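Local coordinates for putative cell surface protein (PDB 4OFQ) that probably acts as a streptococcal cell-surface adhesin of the antigen I/II family, the fragment here being its calcium-binding, beta-sandwich C-terminal region, at residues K44-Q49 with G146-Y151; E58-G63 with D134-Y139; H247-K252 with K317-G322. One frame throughout, in Å; residues are numbered along the deposited sequence.

Interaction 1: residues K44-Q49 with G146-Y151; sequences KQDFDQ and GLDITY
Gly146 closes helix 135-143 with a Schellman motif, its CA resting 3.5 Å from Phe47 O as the chain turns toward the sheet. Leu147 offers its carbonyl to the aromatic ring of Phe47, meeting CD2 at the edge near the ring plane; this oxygen is buried by the contact and has no hydrogen-bond partner in the model. The carboxylate of Asp148 ties down the turn. With CG beside its own backbone N (chi1 -63°), it swings back so that OD1 accepts a nearly straight bond from Phe47 N at 2.8 Å and a weak one from Asp48 N, while Asp46 OD1 makes an Asx turn to the same Asp48 N and Asp46 OD2 accepts from Gln15 N. Ile149 pairs with Gln45 by two antiparallel backbone bonds, and its CG1 packs 3.7 Å from Phe47 CE2. The hydroxyl of Tyr151 donates to Gln45 OE1 at 2.6 Å from above the amide plane; Tyr66 stacks on the tyrosine ring. Asp46 OD1 and Asp148 OD1 lie only 3.5 Å apart, but a water donates to Asp46 OD1 and Asp148 OD2 and accepts from Lys44 NZ. Water and ammonium probably ease the carboxylate repulsion where the pairing of strands 38-45 and 149-157 ends.

Interaction 2: residues E58-G63 with D134-Y139; sequences ESVMKG and DPAAFY
Val60 spreads its two methyls over the start of helix 135-143, and most of the close packing centres on this residue. CG2 sits over one face of the Tyr139 ring, 4.0 Å from the ring centroid and displaced toward the rim, a CH-pi contact in which the two side chains cross at about a right angle. The other methyl, CG1, stands anti to the backbone N (chi1 171°), which carries it into the helix surface, 3.8 Å from Ala136 CA and 4.0 Å from Tyr139 CB. Pro135 CB comes to 3.3 Å from Val60 O, the carbonyl that also closes a type I turn by accepting from Gly63 N, and the same CB lies 4.0 Å from Gly63 CA. Away from this patch the contact thins quickly: exposed Met61 has its CB pointing away, and its backbone O approaches Pro135 CG no closer than 4.4 Å. No hydrogen bond links the two segments, although the phenol of Tyr139 bonds to Ala55 N, just ahead of helix 57-60. Asp134 caps the longer helix at its N-terminus, OD1 accepting from Ala137 N. Short helices in loops between strands, packed through a valine, a proline and the face of a tyrosine, here elaborate one end of a beta-sandwich domain.

Interaction 3: residues H247-K252 with K317-G322; sequences HDLYQK and KRIKAG
Asp248 and Arg318 face each other as a non-hydrogen-bonded antiparallel pair, joining outermost strand 248-257 to strand 310-318 in a four-stranded sheet, and their side chains form a side-on salt bridge. Both Arg318 NE and NH2 donate to the single oxygen OD1 of Asp248, NH2 at 2.8 Å on its syn lone pair, with the carboxylate and guanidinium planes only 28° apart. Bends at chi2 and chi3 (64° and 39°) bring the arginine round toward the partner strand, presenting this edge to Asp248. On the other face of the sheet Leu249 CB packs 3.8 Å from Ile319 CG2. Around these groups runs the backbone ladder: Leu249 and Lys317 exchange two bonds, and Ile319 N donates to His247 O at 2.9 Å. Leu249 O also receives Gln251 NE2; Gln251 and Lys252 form a classic beta bulge facing Val315. Past the strand end, Lys320 CD lies over one face of the His247 imidazole, 4.0 Å from its centroid, while His247 NE2 makes a weak bond to Ala321 O. Farther out, Tyr219 OH bonds Asp248 OD2, and Thr344 and Thr346 hold Arg318 NH1. With both residues buried and further partnered, the salt bridge is probably held in orientation and both groups probably stay ionised.

Interactions 1 and 3 each join the ends of two antiparallel strands, one in each family region and on opposite sides of the chain's centre, about 67 Å apart between centres. Interaction 2 instead packs two short helices. It touches interaction 1 directly, Phe138 CE2 lying 3.8 Å from Phe47 CE2, and helix 135-143 is followed, after a short turn, by strand 149-157, so these two lie together at one end of the first domain. Interactions 1 and 2 are partly buried, whereas interaction 3 is a surface contact, though the residues of its central ion pair are buried. Chemistry differs accordingly: a carboxylate taking one strong and one weak backbone N-H, with a bridging water; an apolar patch without hydrogen bonds; and a direct salt bridge.

Interaction 1: residues K44-Q49 with G146-Y151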
loop_
_atom_site.group_PDB
_atom_site.type_symbol
_atom_site.label_atom_id
_atom_site.label_comp_id
_atom_site.label_asym_id
_atom_site.label_seq_id
_atom_site.Cartn_x
_atom_site.Cartn_y
_atom_site.Cartn_z
ATOM N N LYS A 44 7.555 6.438 18.185
ATOM C CA LYS A 44 7.938 7.138 19.406
ATOM C C LYS A 44 9.152 6.499 20.061
ATOM O O LYS A 44 9.219 5.277 20.210
ATOM C CB LYS A 44 6.784 7.164 20.420
ATOM C CG LYS A 44 7.188 7.765 21.779
ATOM C CD LYS A 44 6.017 7.865 22.758
ATOM C CE LYS A 44 5.708 6.525 23.384
ATOM N NZ LYS A 44 4.638 6.615 24.423
ATOM N N GLN A 45 10.093 7.350 20.464
ATOM C CA GLN A 45 11.245 6.969 21.273
ATOM C C GLN A 45 10.933 7.485 22.674
ATOM O O GLN A 45 10.889 8.696 22.902
ATOM C CB GLN A 45 12.510 7.620 20.695
ATOM C CG GLN A 45 13.846 7.338 21.409
ATOM C CD GLN A 45 15.038 7.803 20.562
ATOM O OE1 GLN A 45 14.889 8.661 19.683
ATOM N NE2 GLN A 45 16.221 7.231 20.813
ATOM N N ASP A 46 10.699 6.557 23.604
ATOM C CA ASP A 46 10.062 6.855 24.883
ATOM C C ASP A 46 11.083 7.156 25.979
ATOM O O ASP A 46 11.806 6.269 26.423
ATOM C CB ASP A 46 9.202 5.647 25.282
ATOM C CG ASP A 46 8.477 5.824 26.610
ATOM O OD1 ASP A 46 8.444 6.938 27.173
ATOM O OD2 ASP A 46 7.907 4.818 27.082
ATOM N N PHE A 47 11.116 8.400 26.439
ATOM C CA PHE A 47 12.078 8.799 27.464
ATOM C C PHE A 47 11.391 9.194 28.757
ATOM O O PHE A 47 12.047 9.554 29.728
ATOM C CB PHE A 47 12.930 9.969 26.984
ATOM C CG PHE A 47 13.926 9.601 25.919
ATOM C CD1 PHE A 47 14.497 8.341 25.895
ATOM C CD2 PHE A 47 14.294 10.521 24.948
ATOM C CE1 PHE A 47 15.426 7.997 24.907
ATOM C CE2 PHE A 47 15.223 10.188 23.967
ATOM C CZ PHE A 47 15.786 8.928 23.946
ATOM N N ASP A 48 10.066 9.125 28.761
ATOM C CA ASP A 48 9.277 9.570 29.903
ATOM C C ASP A 48 9.789 9.075 31.268
ATOM O O ASP A 48 9.889 9.855 32.216
ATOM C CB ASP A 48 7.810 9.190 29.704
ATOM C CG ASP A 48 6.930 9.707 30.810
ATOM O OD1 ASP A 48 6.704 10.930 30.861
ATOM O OD2 ASP A 48 6.474 8.891 31.629
ATOM N N GLN A 49 10.127 7.791 31.357
ATOM C CA GLN A 49 10.543 7.198 32.630
ATOM C C GLN A 49 11.842 7.802 33.174
ATOM O O GLN A 49 12.097 7.763 34.379
ATOM C CB GLN A 49 10.725 5.684 32.487
ATOM C CG GLN A 49 9.448 4.883 32.592
ATOM C CD GLN A 49 8.763 5.036 33.939
ATOM O OE1 GLN A 49 9.271 4.583 34.966
ATOM N NE2 GLN A 49 7.601 5.674 33.938
ATOM N N GLY A 146 12.863 13.830 29.997
ATOM C CA GLY A 146 11.719 12.996 29.666
ATOM C C GLY A 146 11.016 13.437 28.390
ATOM O O GLY A 146 9.806 13.280 28.247
ATOM N N LEU A 147 11.779 13.987 27.455
ATOM C CA LEU A 147 11.225 14.480 26.204
ATOM C C LEU A 147 11.310 13.422 25.108
ATOM O O LEU A 147 12.385 13.190 24.540
ATOM C CB LEU A 147 11.953 15.760 25.774
ATOM C CG LEU A 147 11.872 16.949 26.741
ATOM C CD1 LEU A 147 12.812 18.088 26.346
ATOM C CD2 LEU A 147 10.441 17.447 26.790
ATOM N N ASP A 148 10.178 12.789 24.813
ATOM C CA ASP A 148 10.123 11.765 23.772
ATOM C C ASP A 148 10.554 12.304 22.408
ATOM O O ASP A 148 10.375 13.480 22.102
ATOM C CB ASP A 148 8.710 11.193 23.621
ATOM C CG ASP A 148 8.211 10.477 24.866
ATOM O OD1 ASP A 148 9.023 10.107 25.751
ATOM O OD2 ASP A 148 6.979 10.277 24.944
ATOM N N ILE A 149 11.100 11.423 21.584
ATOM C CA ILE A 149 11.415 11.770 20.207
ATOM C C ILE A 149 10.393 11.099 19.302
ATOM O O ILE A 149 10.081 9.919 19.483
ATOM C CB ILE A 149 12.838 11.324 19.812
ATOM C CG1 ILE A 149 13.855 11.687 20.908
ATOM C CG2 ILE A 149 13.232 11.947 18.456
ATOM C CD1 ILE A 149 13.936 13.182 21.208
ATOM N N THR A 150 9.866 11.858 18.340
ATOM C CA THR A 150 8.886 11.337 17.391
ATOM C C THR A 150 9.468 11.306 15.977
ATOM O O THR A 150 9.912 12.336 15.453
ATOM C CB THR A 150 7.593 12.176 17.406
ATOM O OG1 THR A 150 7.030 12.151 18.727
ATOM C CG2 THR A 150 6.569 11.629 16.397
ATOM N N TYR A 151 9.463 10.119 15.378
ATOM C CA TYR A 151 9.987 9.921 14.032
ATOM C C TYR A 151 8.806 9.796 13.073
ATOM O O TYR A 151 7.892 9.009 13.301
ATOM C CB TYR A 151 10.846 8.647 13.958
ATOM C CG TYR A 151 12.104 8.635 14.818
ATOM C CD1 TYR A 151 12.024 8.592 16.206
ATOM C CD2 TYR A 151 13.372 8.630 14.237
ATOM C CE1 TYR A 151 13.179 8.573 17.002
ATOM C CE2 TYR A 151 14.535 8.597 15.021
ATOM C CZ TYR A 151 14.432 8.573 16.402
ATOM O OH TYR A 151 15.576 8.549 17.202
HETATM O O HOH W 1 6.153 8.158 26.385
#

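Interaction 2: residues E58-G63 with D134-Y139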
loop_
_atom_site.group_PDB
_atom_site.type_symbol
_atom_site.label_atom_id
_atom_site.label_comp_id
_atom_site.label_asym_id
_atom_site.label_seq_id
_atom_site.Cartn_x
_atom_site.Cartn_y
_atom_site.Cartn_z
ATOM N N GLU A 58 29.094 6.479 32.993
ATOM C CA GLU A 58 29.454 5.312 32.195
ATOM C C GLU A 58 28.257 4.726 31.442
ATOM O O GLU A 58 28.414 4.191 30.355
ATOM C CB GLU A 58 30.097 4.229 33.068
ATOM C CG GLU A 58 31.385 4.662 33.755
ATOM C CD GLU A 58 31.158 5.350 35.102
ATOM O OE1 GLU A 58 29.999 5.666 35.444
ATOM O OE2 GLU A 58 32.154 5.576 35.822
ATOM N N SER A 59 27.067 4.819 32.024
ATOM C CA SER A 59 25.869 4.326 31.357
ATOM C C SER A 59 25.462 5.269 30.228
ATOM O O SER A 59 25.064 4.823 29.142
ATOM C CB SER A 59 24.722 4.163 32.361
ATOM O OG SER A 59 25.110 3.291 33.411
ATOM N N VAL A 60 25.577 6.571 30.481
ATOM C CA VAL A 60 25.274 7.571 29.456
ATOM C C VAL A 60 26.157 7.379 28.226
ATOM O O VAL A 60 25.698 7.522 27.082
ATOM C CB VAL A 60 25.424 9.007 30.005
ATOM C CG1 VAL A 60 25.323 10.031 28.877
ATOM C CG2 VAL A 60 24.366 9.270 31.063
ATOM N N MET A 61 27.415 7.016 28.462
ATOM C CA MET A 61 28.363 6.797 27.371
ATOM C C MET A 61 27.937 5.704 26.398
ATOM O O MET A 61 28.419 5.655 25.268
ATOM C CB MET A 61 29.764 6.484 27.922
ATOM C CG MET A 61 30.460 7.693 28.508
ATOM S SD MET A 61 32.026 7.252 29.295
ATOM C CE MET A 61 32.751 6.212 28.028
ATOM N N LYS A 62 27.038 4.827 26.836
ATOM C CA LYS A 62 26.524 3.770 25.966
ATOM C C LYS A 62 25.479 4.313 24.992
ATOM O O LYS A 62 25.126 3.656 24.013
ATOM C CB LYS A 62 25.967 2.610 26.788
ATOM C CG LYS A 62 27.026 1.906 27.625
ATOM C CD LYS A 62 26.452 0.692 28.343
ATOM C CE LYS A 62 27.483 0.062 29.261
ATOM N NZ LYS A 62 27.000 -1.233 29.823
ATOM N N GLY A 63 24.976 5.509 25.282
ATOM C CA GLY A 63 24.249 6.293 24.297
ATOM C C GLY A 63 22.792 5.923 24.115
ATOM O O GLY A 63 22.189 5.224 24.934
ATOM N N ASP A 134 26.200 12.773 20.384
ATOM C CA ASP A 134 26.782 13.285 21.624
ATOM C C ASP A 134 25.904 12.817 22.775
ATOM O O ASP A 134 24.986 13.533 23.193
ATOM C CB ASP A 134 26.842 14.814 21.588
ATOM C CG ASP A 134 27.616 15.417 22.766
ATOM O OD1 ASP A 134 27.726 14.788 23.846
ATOM O OD2 ASP A 134 28.097 16.555 22.607
ATOM N N PRO A 135 26.164 11.594 23.267
ATOM C CA PRO A 135 25.343 10.957 24.302
ATOM C C PRO A 135 25.118 11.843 25.522
ATOM O O PRO A 135 23.978 11.954 25.989
ATOM C CB PRO A 135 26.167 9.725 24.678
ATOM C CG PRO A 135 26.855 9.356 23.410
ATOM C CD PRO A 135 27.189 10.673 22.736
ATOM N N ALA A 136 26.178 12.478 26.020
ATOM C CA ALA A 136 26.038 13.333 27.194
ATOM C C ALA A 136 25.132 14.533 26.901
ATOM O O ALA A 136 24.266 14.872 27.698
ATOM C CB ALA A 136 27.388 13.787 27.687
ATOM N N ALA A 137 25.322 15.173 25.754
ATOM C CA ALA A 137 24.505 16.338 25.414
ATOM C C ALA A 137 23.044 15.956 25.181
ATOM O O ALA A 137 22.123 16.668 25.604
ATOM C CB ALA A 137 25.066 17.058 24.181
ATOM N N PHE A 138 22.846 14.837 24.492
ATOM C CA PHE A 138 21.519 14.360 24.145
ATOM C C PHE A 138 20.775 13.919 25.408
ATOM O O PHE A 138 19.563 14.130 25.540
ATOM C CB PHE A 138 21.646 13.208 23.143
ATOM C CG PHE A 138 20.360 12.842 22.454
ATOM C CD1 PHE A 138 19.921 13.543 21.337
ATOM C CD2 PHE A 138 19.599 11.777 22.915
ATOM C CE1 PHE A 138 18.733 13.189 20.698
ATOM C CE2 PHE A 138 18.419 11.421 22.285
ATOM C CZ PHE A 138 17.986 12.125 21.185
ATOM N N TYR A 139 21.518 13.326 26.337
ATOM C CA TYR A 139 20.959 12.902 27.606
ATOM C C TYR A 139 20.449 14.105 28.401
ATOM O O TYR A 139 19.332 14.107 28.922
ATOM C CB TYR A 139 22.007 12.149 28.426
ATOM C CG TYR A 139 21.526 11.858 29.818
ATOM C CD1 TYR A 139 20.500 10.943 30.036
ATOM C CD2 TYR A 139 22.074 12.514 30.923
ATOM C CE1 TYR A 139 20.032 10.679 31.309
ATOM C CE2 TYR A 139 21.615 12.253 32.207
ATOM C CZ TYR A 139 20.587 11.338 32.390
ATOM O OH TYR A 139 20.114 11.073 33.652
#

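Interaction 3: residues H247-K252 with K317-G322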
loop_
_atom_site.group_PDB
_atom_site.type_symbol
_atom_site.label_atom_id
_atom_site.label_comp_id
_atom_site.label_asym_id
_atom_site.label_seq_id
_atom_site.Cartn_x
_atom_site.Cartn_y
_atom_site.Cartn_z
ATOM N N HIS A 247 -10.779 -6.026 -36.430
ATOM C CA HIS A 247 -11.656 -7.203 -36.463
ATOM C C HIS A 247 -12.905 -7.079 -35.584
ATOM O O HIS A 247 -13.923 -7.737 -35.830
ATOM C CB HIS A 247 -10.878 -8.450 -36.029
ATOM C CG HIS A 247 -9.816 -8.873 -36.994
ATOM N ND1 HIS A 247 -8.640 -8.172 -37.158
ATOM C CD2 HIS A 247 -9.748 -9.928 -37.842
ATOM C CE1 HIS A 247 -7.896 -8.772 -38.073
ATOM N NE2 HIS A 247 -8.541 -9.845 -38.497
ATOM N N ASP A 248 -12.814 -6.260 -34.547
ATOM C CA ASP A 248 -13.910 -6.098 -33.588
ATOM C C ASP A 248 -14.441 -4.682 -33.706
ATOM O O ASP A 248 -13.703 -3.715 -33.520
ATOM C CB ASP A 248 -13.431 -6.296 -32.151
ATOM C CG ASP A 248 -13.337 -7.759 -31.732
ATOM O OD1 ASP A 248 -13.856 -8.642 -32.444
ATOM O OD2 ASP A 248 -12.725 -8.014 -30.667
ATOM N N LEU A 249 -15.721 -4.550 -34.018
ATOM C CA LEU A 249 -16.307 -3.223 -34.123
ATOM C C LEU A 249 -17.185 -2.951 -32.898
ATOM O O LEU A 249 -18.246 -3.558 -32.740
ATOM C CB LEU A 249 -17.108 -3.107 -35.421
ATOM C CG LEU A 249 -17.922 -1.832 -35.666
ATOM C CD1 LEU A 249 -17.020 -0.639 -35.938
ATOM C CD2 LEU A 249 -18.890 -2.055 -36.805
ATOM N N TYR A 250 -16.719 -2.052 -32.033
ATOM C CA TYR A 250 -17.448 -1.649 -30.826
ATOM C C TYR A 250 -18.905 -1.281 -31.106
ATOM O O TYR A 250 -19.200 -0.518 -32.029
ATOM C CB TYR A 250 -16.734 -0.474 -30.141
ATOM C CG TYR A 250 -17.416 0.048 -28.893
ATOM C CD1 TYR A 250 -17.195 -0.539 -27.656
ATOM C CD2 TYR A 250 -18.261 1.145 -28.949
ATOM C CE1 TYR A 250 -17.819 -0.054 -26.509
ATOM C CE2 TYR A 250 -18.886 1.640 -27.807
ATOM C CZ TYR A 250 -18.658 1.036 -26.597
ATOM O OH TYR A 250 -19.280 1.532 -25.476
ATOM N N GLN A 251 -19.809 -1.835 -30.301
ATOM C CA GLN A 251 -21.235 -1.528 -30.414
ATOM C C GLN A 251 -21.721 -0.734 -29.205
ATOM O O GLN A 251 -22.266 0.357 -29.353
ATOM C CB GLN A 251 -22.060 -2.807 -30.552
ATOM C CG GLN A 251 -21.692 -3.662 -31.758
ATOM C CD GLN A 251 -22.010 -2.965 -33.058
ATOM O OE1 GLN A 251 -23.158 -2.576 -33.296
ATOM N NE2 GLN A 251 -20.994 -2.784 -33.907
ATOM N N LYS A 252 -21.512 -1.277 -28.011
ATOM C CA LYS A 252 -22.021 -0.642 -26.797
ATOM C C LYS A 252 -21.390 -1.265 -25.560
ATOM O O LYS A 252 -20.767 -2.324 -25.636
ATOM C CB LYS A 252 -23.541 -0.800 -26.731
ATOM C CG LYS A 252 -23.992 -2.177 -26.269
ATOM C CD LYS A 252 -25.492 -2.206 -26.015
ATOM C CE LYS A 252 -25.851 -3.161 -24.891
ATOM N NZ LYS A 252 -25.248 -2.780 -23.586
ATOM N N LYS A 317 -19.061 -6.231 -32.847
ATOM C CA LYS A 317 -19.439 -7.011 -34.022
ATOM C C LYS A 317 -18.157 -7.490 -34.722
ATOM O O LYS A 317 -17.201 -6.724 -34.883
ATOM C CB LYS A 317 -20.287 -6.159 -34.963
ATOM C CG LYS A 317 -20.554 -6.768 -36.322
ATOM C CD LYS A 317 -21.320 -5.777 -37.192
ATOM C CE LYS A 317 -21.671 -6.350 -38.555
ATOM N NZ LYS A 317 -22.440 -5.354 -39.369
ATOM N N ARG A 318 -18.131 -8.761 -35.105
ATOM C CA ARG A 318 -16.945 -9.330 -35.725
ATOM C C ARG A 318 -17.011 -9.035 -37.214
ATOM O O ARG A 318 -17.905 -9.514 -37.921
ATOM C CB ARG A 318 -16.854 -10.837 -35.461
ATOM C CG ARG A 318 -15.724 -11.550 -36.216
ATOM C CD ARG A 318 -14.333 -11.078 -35.785
ATOM N NE ARG A 318 -14.210 -10.825 -34.351
ATOM C CZ ARG A 318 -13.942 -11.751 -33.432
ATOM N NH1 ARG A 318 -13.773 -13.026 -33.779
ATOM N NH2 ARG A 318 -13.841 -11.394 -32.157
ATOM N N ILE A 319 -16.070 -8.228 -37.688
ATOM C CA ILE A 319 -16.179 -7.673 -39.035
ATOM C C ILE A 319 -15.168 -8.214 -40.046
ATOM O O ILE A 319 -15.268 -7.914 -41.228
ATOM C CB ILE A 319 -16.100 -6.125 -39.027
ATOM C CG1 ILE A 319 -14.828 -5.647 -38.322
ATOM C CG2 ILE A 319 -17.332 -5.535 -38.358
ATOM C CD1 ILE A 319 -14.396 -4.246 -38.720
ATOM N N LYS A 320 -14.204 -9.011 -39.591
ATOM C CA LYS A 320 -13.142 -9.489 -40.481
ATOM C C LYS A 320 -12.630 -10.864 -40.054
ATOM O O LYS A 320 -12.636 -11.192 -38.875
ATOM C CB LYS A 320 -11.996 -8.474 -40.488
ATOM C CG LYS A 320 -10.876 -8.740 -41.480
ATOM C CD LYS A 320 -9.803 -7.658 -41.372
ATOM C CE LYS A 320 -8.509 -8.079 -42.054
ATOM N NZ LYS A 320 -8.685 -8.337 -43.507
ATOM N N ALA A 321 -12.197 -11.676 -41.013
ATOM C CA ALA A 321 -11.633 -12.984 -40.685
ATOM C C ALA A 321 -10.231 -12.838 -40.087
ATOM O O ALA A 321 -9.531 -11.858 -40.359
ATOM C CB ALA A 321 -11.597 -13.874 -41.939
ATOM N N GLY A 322 -9.830 -13.819 -39.283
ATOM C CA GLY A 322 -8.497 -13.854 -38.695
ATOM C C GLY A 322 -8.560 -14.242 -37.224
ATOM O O GLY A 322 -9.620 -14.602 -36.740
#